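Local coordinates for protein CG4930 (Drosophila melanogaster, PDB 3ISM) that binds endonuclease G (EndoG) and inhibits this nuclease by forming a protein complex with it, at residues Lys113-Val118 and Leu155-His160; Lys133-Pro138 and Thr164-Ala169; Glu254-Leu259 and Ala274-Glu279. The protein carries 1 engineered substitution. All blocks are in the same frame, centred on the assembly; numbering follows the deposited sequence.

Contact 1 of 3, residues Lys113-Val118 and Leu155-His160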
# COMPACT_ATOMS: atom_id res chain seq x y z
N LYS C 113 -10.26 0.50 45.79
CA LYS C 113 -10.24 1.29 47.02
C LYS C 113 -11.35 2.33 47.04
O LYS C 113 -11.97 2.55 48.08
CB LYS C 113 -8.88 1.98 47.21
CG LYS C 113 -7.70 1.02 47.38
CD LYS C 113 -6.39 1.72 46.99
CE LYS C 113 -5.17 0.81 47.23
NZ LYS C 113 -3.88 1.35 46.64
N LEU C 114 -11.61 2.97 45.89
CA LEU C 114 -12.70 3.94 45.79
C LEU C 114 -14.04 3.28 46.09
O LEU C 114 -14.81 3.80 46.89
CB LEU C 114 -12.72 4.63 44.42
CG LEU C 114 -13.79 5.73 44.27
CD1 LEU C 114 -13.40 6.99 45.04
CD2 LEU C 114 -14.05 6.07 42.83
N ARG C 115 -14.31 2.14 45.46
CA ARG C 115 -15.54 1.39 45.76
C ARG C 115 -15.64 1.09 47.25
O ARG C 115 -16.69 1.27 47.86
CB ARG C 115 -15.57 0.07 44.98
CG ARG C 115 -16.73 -0.87 45.39
CD ARG C 115 -16.45 -2.32 45.03
NE ARG C 115 -15.36 -2.89 45.82
CZ ARG C 115 -14.80 -4.08 45.59
NH1 ARG C 115 -15.22 -4.84 44.60
NH2 ARG C 115 -13.80 -4.50 46.36
N ASP C 116 -14.54 0.61 47.83
CA ASP C 116 -14.57 0.17 49.21
C ASP C 116 -14.91 1.32 50.14
O ASP C 116 -15.63 1.12 51.12
CB ASP C 116 -13.26 -0.52 49.59
CG ASP C 116 -13.10 -1.88 48.92
OD1 ASP C 116 -14.00 -2.28 48.14
OD2 ASP C 116 -12.08 -2.55 49.14
N GLU C 117 -14.43 2.53 49.80
CA GLU C 117 -14.75 3.75 50.54
C GLU C 117 -16.20 4.19 50.31
O GLU C 117 -16.88 4.64 51.24
CB GLU C 117 -13.79 4.88 50.16
CG GLU C 117 -13.78 6.06 51.15
CD GLU C 117 -13.20 5.74 52.53
OE1 GLU C 117 -12.45 4.76 52.70
OE2 GLU C 117 -13.50 6.49 53.48
N VAL C 118 -16.66 4.04 49.08
CA VAL C 118 -18.04 4.33 48.72
C VAL C 118 -19.01 3.48 49.54
O VAL C 118 -19.98 4.00 50.09
CB VAL C 118 -18.26 4.14 47.19
CG1 VAL C 118 -19.76 3.93 46.86
CG2 VAL C 118 -17.70 5.34 46.44
N LEU C 155 -16.05 -9.08 36.90
CA LEU C 155 -17.44 -9.31 37.29
C LEU C 155 -17.63 -9.11 38.78
O LEU C 155 -18.63 -8.55 39.23
CB LEU C 155 -17.78 -10.76 36.96
CG LEU C 155 -19.26 -11.12 36.88
CD1 LEU C 155 -19.74 -10.95 35.44
CD2 LEU C 155 -19.45 -12.56 37.34
N GLU C 156 -16.64 -9.58 39.53
CA GLU C 156 -16.63 -9.64 40.99
C GLU C 156 -16.59 -8.26 41.63
O GLU C 156 -17.07 -8.05 42.75
CB GLU C 156 -15.42 -10.48 41.44
CG GLU C 156 -15.34 -11.90 40.83
CD GLU C 156 -14.89 -11.96 39.35
OE1 GLU C 156 -14.49 -10.93 38.76
OE2 GLU C 156 -14.96 -13.06 38.76
N PHE C 157 -15.95 -7.32 40.92
CA PHE C 157 -15.86 -5.94 41.37
C PHE C 157 -17.25 -5.40 41.71
O PHE C 157 -17.44 -4.69 42.69
CB PHE C 157 -15.20 -5.06 40.30
CG PHE C 157 -15.28 -3.56 40.59
CD1 PHE C 157 -14.30 -2.93 41.34
CD2 PHE C 157 -16.33 -2.79 40.10
CE1 PHE C 157 -14.37 -1.57 41.62
CE2 PHE C 157 -16.41 -1.43 40.38
CZ PHE C 157 -15.43 -0.82 41.13
N TYR C 158 -18.22 -5.76 40.86
CA TYR C 158 -19.54 -5.16 40.87
C TYR C 158 -20.53 -5.88 41.80
O TYR C 158 -21.61 -5.37 42.06
CB TYR C 158 -20.10 -5.17 39.44
CG TYR C 158 -19.38 -4.24 38.46
CD1 TYR C 158 -18.40 -4.72 37.60
CD2 TYR C 158 -19.71 -2.89 38.38
CE1 TYR C 158 -17.75 -3.87 36.69
CE2 TYR C 158 -19.09 -2.04 37.49
CZ TYR C 158 -18.11 -2.53 36.64
OH TYR C 158 -17.49 -1.65 35.77
N ALA C 159 -20.15 -7.07 42.28
CA ALA C 159 -21.05 -7.91 43.08
C ALA C 159 -21.07 -7.49 44.54
O ALA C 159 -20.67 -8.26 45.41
CB ALA C 159 -20.66 -9.38 42.97
N HIS C 160 -21.56 -6.29 44.80
CA HIS C 160 -21.63 -5.75 46.14
C HIS C 160 -22.89 -4.92 46.28
O HIS C 160 -23.30 -4.26 45.32
CB HIS C 160 -20.39 -4.90 46.45
CG HIS C 160 -19.14 -5.71 46.60
ND1 HIS C 160 -18.30 -5.99 45.54
CD2 HIS C 160 -18.61 -6.36 47.67
CE1 HIS C 160 -17.31 -6.75 45.95
NE2 HIS C 160 -17.47 -6.98 47.24

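Contact 2 of 3, residues Lys133-Pro138 and Thr164-Ala169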
# COMPACT_ATOMS: atom_id res chain seq x y z
N LYS C 133 -23.85 1.36 37.06
CA LYS C 133 -24.60 1.61 35.82
C LYS C 133 -23.73 2.13 34.67
O LYS C 133 -23.89 1.70 33.53
CB LYS C 133 -25.77 2.56 36.04
CG LYS C 133 -26.78 2.50 34.91
CD LYS C 133 -27.81 3.60 34.97
CE LYS C 133 -28.73 3.52 33.75
NZ LYS C 133 -28.82 4.85 33.07
N LYS C 134 -22.81 3.04 34.97
CA LYS C 134 -21.95 3.60 33.93
C LYS C 134 -20.72 2.72 33.66
O LYS C 134 -19.85 3.09 32.87
CB LYS C 134 -21.52 5.03 34.28
CG LYS C 134 -22.65 6.06 34.21
CD LYS C 134 -22.13 7.47 34.58
CE LYS C 134 -23.27 8.41 34.95
NZ LYS C 134 -24.17 8.67 33.80
N GLN C 135 -20.68 1.56 34.31
CA GLN C 135 -19.59 0.58 34.18
C GLN C 135 -18.20 1.22 34.35
O GLN C 135 -17.33 1.11 33.48
CB GLN C 135 -19.71 -0.19 32.86
CG GLN C 135 -21.07 -0.89 32.69
CD GLN C 135 -21.17 -1.72 31.42
OE1 GLN C 135 -20.29 -2.52 31.11
NE2 GLN C 135 -22.26 -1.52 30.67
N LEU C 136 -18.01 1.90 35.48
CA LEU C 136 -16.75 2.62 35.72
C LEU C 136 -15.76 1.87 36.62
O LEU C 136 -14.87 2.48 37.21
CB LEU C 136 -16.98 4.05 36.22
CG LEU C 136 -17.87 4.92 35.30
CD1 LEU C 136 -18.19 6.26 35.95
CD2 LEU C 136 -17.28 5.11 33.89
N GLY C 137 -15.90 0.56 36.68
CA GLY C 137 -14.96 -0.29 37.40
C GLY C 137 -13.74 -0.57 36.53
O GLY C 137 -13.46 0.18 35.61
N PRO C 138 -13.01 -1.65 36.84
CA PRO C 138 -11.77 -1.93 36.11
C PRO C 138 -11.92 -1.95 34.59
O PRO C 138 -12.94 -2.40 34.05
CB PRO C 138 -11.36 -3.31 36.64
CG PRO C 138 -11.94 -3.36 38.02
CD PRO C 138 -13.28 -2.67 37.87
N THR C 164 -25.01 -6.34 40.45
CA THR C 164 -24.19 -7.21 39.62
C THR C 164 -23.68 -6.38 38.43
O THR C 164 -24.18 -5.28 38.17
CB THR C 164 -24.96 -8.47 39.13
OG1 THR C 164 -26.15 -8.07 38.43
CG2 THR C 164 -25.35 -9.40 40.29
N ALA C 165 -22.67 -6.89 37.74
CA ALA C 165 -22.15 -6.21 36.55
C ALA C 165 -23.26 -6.14 35.49
O ALA C 165 -23.95 -7.13 35.26
CB ALA C 165 -20.95 -6.97 36.02
N PRO C 166 -23.46 -4.95 34.87
CA PRO C 166 -24.46 -4.82 33.80
C PRO C 166 -24.18 -5.76 32.63
O PRO C 166 -25.12 -6.16 31.93
CB PRO C 166 -24.31 -3.38 33.34
CG PRO C 166 -23.67 -2.69 34.47
CD PRO C 166 -22.77 -3.68 35.12
N PHE C 167 -22.91 -6.12 32.44
CA PHE C 167 -22.52 -7.08 31.42
C PHE C 167 -22.56 -8.55 31.84
O PHE C 167 -22.19 -9.44 31.06
CB PHE C 167 -21.12 -6.75 30.90
CG PHE C 167 -20.06 -6.74 31.97
CD1 PHE C 167 -19.56 -5.55 32.45
CD2 PHE C 167 -19.54 -7.93 32.47
CE1 PHE C 167 -18.57 -5.54 33.43
CE2 PHE C 167 -18.55 -7.93 33.44
CZ PHE C 167 -18.06 -6.73 33.92
N ALA C 168 -22.98 -8.82 33.08
CA ALA C 168 -22.97 -10.20 33.59
C ALA C 168 -23.75 -11.17 32.70
O ALA C 168 -23.25 -12.25 32.38
CB ALA C 168 -23.46 -10.27 35.03
N ALA C 169 -24.96 -10.78 32.31
CA ALA C 169 -25.82 -11.62 31.47
C ALA C 169 -25.18 -11.94 30.12
O ALA C 169 -25.28 -13.07 29.65
CB ALA C 169 -27.19 -10.99 31.28

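Contact 3 of 3, residues Glu254-Leu259 and Ala274-Glu279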
# COMPACT_ATOMS: atom_id res chain seq x y z
N GLU C 254 -5.86 -8.55 -45.67
CA GLU C 254 -6.03 -9.28 -46.93
C GLU C 254 -7.44 -9.18 -47.54
O GLU C 254 -7.59 -9.18 -48.76
CB GLU C 254 -5.59 -10.74 -46.79
CG GLU C 254 -4.07 -10.95 -46.85
CD GLU C 254 -3.50 -11.02 -48.28
OE1 GLU C 254 -4.22 -10.68 -49.25
OE2 GLU C 254 -2.33 -11.42 -48.43
N ILE C 255 -8.47 -9.11 -46.69
CA ILE C 255 -9.84 -8.91 -47.18
C ILE C 255 -10.07 -7.46 -47.64
O ILE C 255 -10.77 -7.23 -48.64
CB ILE C 255 -10.92 -9.39 -46.15
CG1 ILE C 255 -12.34 -9.14 -46.67
CG2 ILE C 255 -10.71 -8.74 -44.80
CD1 ILE C 255 -13.45 -9.55 -45.71
N ILE C 256 -9.46 -6.50 -46.93
CA ILE C 256 -9.50 -5.08 -47.32
C ILE C 256 -8.94 -4.91 -48.74
O ILE C 256 -9.54 -4.23 -49.57
CB ILE C 256 -8.70 -4.19 -46.31
CG1 ILE C 256 -9.41 -4.14 -44.95
CG2 ILE C 256 -8.51 -2.77 -46.85
CD1 ILE C 256 -8.59 -3.49 -43.83
N TRP C 257 -7.81 -5.56 -49.00
CA TRP C 257 -7.18 -5.57 -50.32
C TRP C 257 -8.05 -6.26 -51.38
O TRP C 257 -7.98 -5.91 -52.55
CB TRP C 257 -5.79 -6.23 -50.24
CG TRP C 257 -4.84 -5.76 -51.31
CD1 TRP C 257 -4.77 -6.19 -52.60
CD2 TRP C 257 -3.81 -4.77 -51.16
NE1 TRP C 257 -3.77 -5.53 -53.27
CE2 TRP C 257 -3.16 -4.66 -52.41
CE3 TRP C 257 -3.37 -3.97 -50.10
CZ2 TRP C 257 -2.10 -3.77 -52.63
CZ3 TRP C 257 -2.31 -3.09 -50.31
CH2 TRP C 257 -1.69 -3.00 -51.57
N LYS C 258 -8.86 -7.24 -50.97
CA LYS C 258 -9.82 -7.88 -51.87
C LYS C 258 -11.00 -6.96 -52.17
O LYS C 258 -11.31 -6.70 -53.33
CB LYS C 258 -10.33 -9.21 -51.30
CG LYS C 258 -9.80 -10.46 -52.00
CD LYS C 258 -8.57 -11.05 -51.32
CE LYS C 258 -8.13 -12.34 -52.01
NZ LYS C 258 -7.15 -13.09 -51.18
N LEU C 259 -11.63 -6.45 -51.10
CA LEU C 259 -12.79 -5.55 -51.19
C LEU C 259 -12.56 -4.37 -52.13
O LEU C 259 -13.47 -3.95 -52.86
CB LEU C 259 -13.15 -5.02 -49.80
CG LEU C 259 -13.93 -5.94 -48.84
CD1 LEU C 259 -13.60 -5.61 -47.38
CD2 LEU C 259 -15.43 -5.85 -49.10
N ALA C 274 -13.58 0.47 -45.25
CA ALA C 274 -13.39 1.55 -44.28
C ALA C 274 -13.85 1.15 -42.87
O ALA C 274 -13.28 1.58 -41.87
CB ALA C 274 -14.12 2.79 -44.74
N GLU C 275 -14.90 0.32 -42.83
CA GLU C 275 -15.48 -0.21 -41.60
C GLU C 275 -14.42 -1.01 -40.84
O GLU C 275 -14.14 -0.73 -39.67
CB GLU C 275 -16.64 -1.14 -41.95
CG GLU C 275 -17.94 -0.89 -41.20
CD GLU C 275 -19.12 -1.60 -41.84
OE1 GLU C 275 -19.20 -1.60 -43.09
OE2 GLU C 275 -19.96 -2.15 -41.11
N LEU C 276 -13.82 -1.98 -41.53
CA LEU C 276 -12.81 -2.86 -40.95
C LEU C 276 -11.50 -2.13 -40.64
O LEU C 276 -10.90 -2.34 -39.57
CB LEU C 276 -12.55 -4.07 -41.86
CG LEU C 276 -11.44 -5.06 -41.46
CD1 LEU C 276 -11.64 -5.58 -40.05
CD2 LEU C 276 -11.37 -6.21 -42.43
N LEU C 277 -11.06 -1.27 -41.56
CA LEU C 277 -9.80 -0.56 -41.44
C LEU C 277 -9.73 0.35 -40.21
O LEU C 277 -8.66 0.54 -39.64
CB LEU C 277 -9.52 0.26 -42.70
CG LEU C 277 -8.13 0.89 -42.92
CD1 LEU C 277 -6.99 -0.13 -42.77
CD2 LEU C 277 -8.07 1.58 -44.28
N GLN C 278 -10.88 0.89 -39.81
CA GLN C 278 -10.95 1.73 -38.62
C GLN C 278 -10.80 0.91 -37.34
O GLN C 278 -10.11 1.33 -36.40
CB GLN C 278 -12.25 2.55 -38.59
CG GLN C 278 -12.24 3.69 -37.56
CD GLN C 278 -13.47 4.57 -37.62
OE1 GLN C 278 -14.55 4.13 -38.02
NE2 GLN C 278 -13.32 5.82 -37.19
N GLU C 279 -11.43 -0.27 -37.31
CA GLU C 279 -11.32 -1.12 -36.14
C GLU C 279 -9.99 -1.89 -36.07
O GLU C 279 -9.43 -2.05 -34.99
CB GLU C 279 -12.54 -2.03 -35.98
CG GLU C 279 -13.84 -1.27 -35.65
CD GLU C 279 -13.62 -0.00 -34.82
OE1 GLU C 279 -12.98 -0.07 -33.74
OE2 GLU C 279 -14.10 1.07 -35.25

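Contact 1 of 3, residues Lys113-Val118 and Leu155-His160
The carbonyl oxygen of Phe157 is gripped by two donors, Arg115 from the facing helix and His160 from the same loop. Arg115 NH1 reaches Phe157 O at 2.9 Å with a fairly straight bond of 157°, and the oxygen lies close to the guanidinium plane. His160 ND1 gives the same oxygen a longer bond of 3.2 Å, arriving from above the plane of the carbonyl. On the other side of the guanidinium, Arg115 NE bonds Asp116 OD1 at 2.8 Å, and Arg115 NH2 bonds that oxygen too, a side-on salt bridge in which two nitrogens share one carboxylate atom. Held between Asp116 and Phe157 O, the guanidinium has its rotation largely fixed.

The side chain gets there by a bend: its third torsion is 67°, which turns the guanidinium back beside its own helix, next to Asp116. Along the way the aliphatic part lies against the Phe157 ring. Arg115 CB lies 3.9 Å from Phe157 CE1, and Arg115 CD rests over one face of that ring, off its centre. The imidazole comes over one face of the guanidinium, with His160 CE1 only 3.1 Å from Arg115 NH1 and the two planes inclined at 55°. Arginine suits this place because one residue supplies both a hydrocarbon stem for Phe157 and several N-H groups for the oxygens. Phenylalanine suits the inner position, since its ring also packs on Ile111 and Val112 of helix 104-120.

Trp127 of helix 124-132 adds to the setting by touching Arg115 and bonding His160 O. An arginine side chain thus bonds a backbone carbonyl of an irregular loop, next to the inverse gamma turn centred on Ala159, and joins that loop to helix 104-120 in the region resembling the Ku C-terminal domain.

Contact 2 of 3, residues Lys133-Pro138 and Thr164-Ala169
Gln135 lays its side chain along Pro166 and ends at the ring of Phe167. From CB, which leaves the backbone in the direction of the other segment, the chain runs out extended, with CD anti to CA (chi2 -177°). The methylene at CG makes the closest approach to the proline: Gln135 CG lies 3.6 Å from Pro166 CG and also nears Pro166 CD. One step on, Gln135 CD is 4.0 Å from Pro166 CB. The glutamine and the pyrrolidine ring slide past each other in opposite senses. At the tip the amide divides. Gln135 NE2 stays beside the proline, 3.8 Å from Pro166 CB, while Gln135 OE1 turns to the rim of the aromatic ring, 3.4 Å from Phe167 CD1 and close to the ring plane. The edge of an aromatic ring is slightly positive, so an oxygen is well placed there, although no hydrogen bond crosses this contact. Amide and ring planes are 46° apart.

Shortened to an alanine, the residue would lose CG and the amide, and Pro166 would probably be left without its neighbour along the ring and the edge of Phe167 without the oxygen. Glutamine sits at the left-handed position of a Schellman motif (phi 50°), where the chain leaves the helical path. Across from it, Pro166 and Phe167 form the middle of a type I turn from Ala165 to Ala168; proline's fixed phi suits the first of these two places. The turn puts Ala165 CB 3.5 Å above the centre of the Phe167 ring.

Trp140 also meets that ring, and Leu136 and Lys134 pack on helix 81-102. The contact thus brings the exit of helix 124-132 up to the turn that leads into helix 168-173, with Pro138 resting on helix 104-120 nearby.

Contact 3 of 3, residues Glu254-Leu259 and Ala274-Glu279
Leu276 and Leu277 meet Ile255 and Ile256 in a purely apolar contact between two helices. The segment 274-279 begins with Ala274, whose methyl group points away from the partner helix and packs instead on Phe311 and Lys315 of helix 309-317; a small residue suits that close inner side. Glu275 follows on the exposed surface. Leu276 then points at the partner: its CD2 methyl lies 3.5 Å from Ile255 CG2 and 3.8 Å from Ile256 CG1, so one branch touches two successive isoleucines. CG stands anti to the backbone nitrogen (chi1 176°), and this torsion together with the next (chi2 55°) sets CD2 against the two isoleucines.

Next comes Leu277, which leaves its helix at a flank of the interface. Its CD1 methyl is 3.9 Å from Ile256 CD1, while Leu277 CB approaches the same methyl at 4.0 Å, the two side chains crossing at about a right angle. Ile256 therefore reaches between the two leucines, with CG1 against one and CD1 against both. Branched aliphatic residues suit this seam, as their methyls interdigitate without any polar atom to satisfy. Gln278 and Glu279 face away from the partner helix, lying against the loop residues Leu321 and Leu219 respectively.

The segment axes approach to 10.0 Å and run antiparallel at 154°, the pairing of a helical hairpin in which helix 238-261 is followed directly by helix 267-287. Leu277 also touches Tyr292, Trp295 and Ile296, so helix 290-305 packs onto the flank of this pair, and helix 309-317 lies against the second helix through Ala274.

Contacts 1 and 2 are neighbours, their centres 11 Å apart, and their segments alternate along the chain: 113-118, 133-138, 155-160, then 164-169. They adjoin where Tyr158 OH meets Gly137 N, and Phe157 packs on Pro138. Contact 1 holds the long loop between helix 124-132 and helix 168-173 to helix 104-120, while contact 2 joins the loop's beginning to its end. Contact 3 comes later in sequence and lies on the opposite side of the chain's centre, about 90 Å from contact 1 and 80 Å from contact 2 between centres. The contacts thus lie in two distant, strandless, mainly helical parts, consistent with an inhibitor that could engage its target from two places.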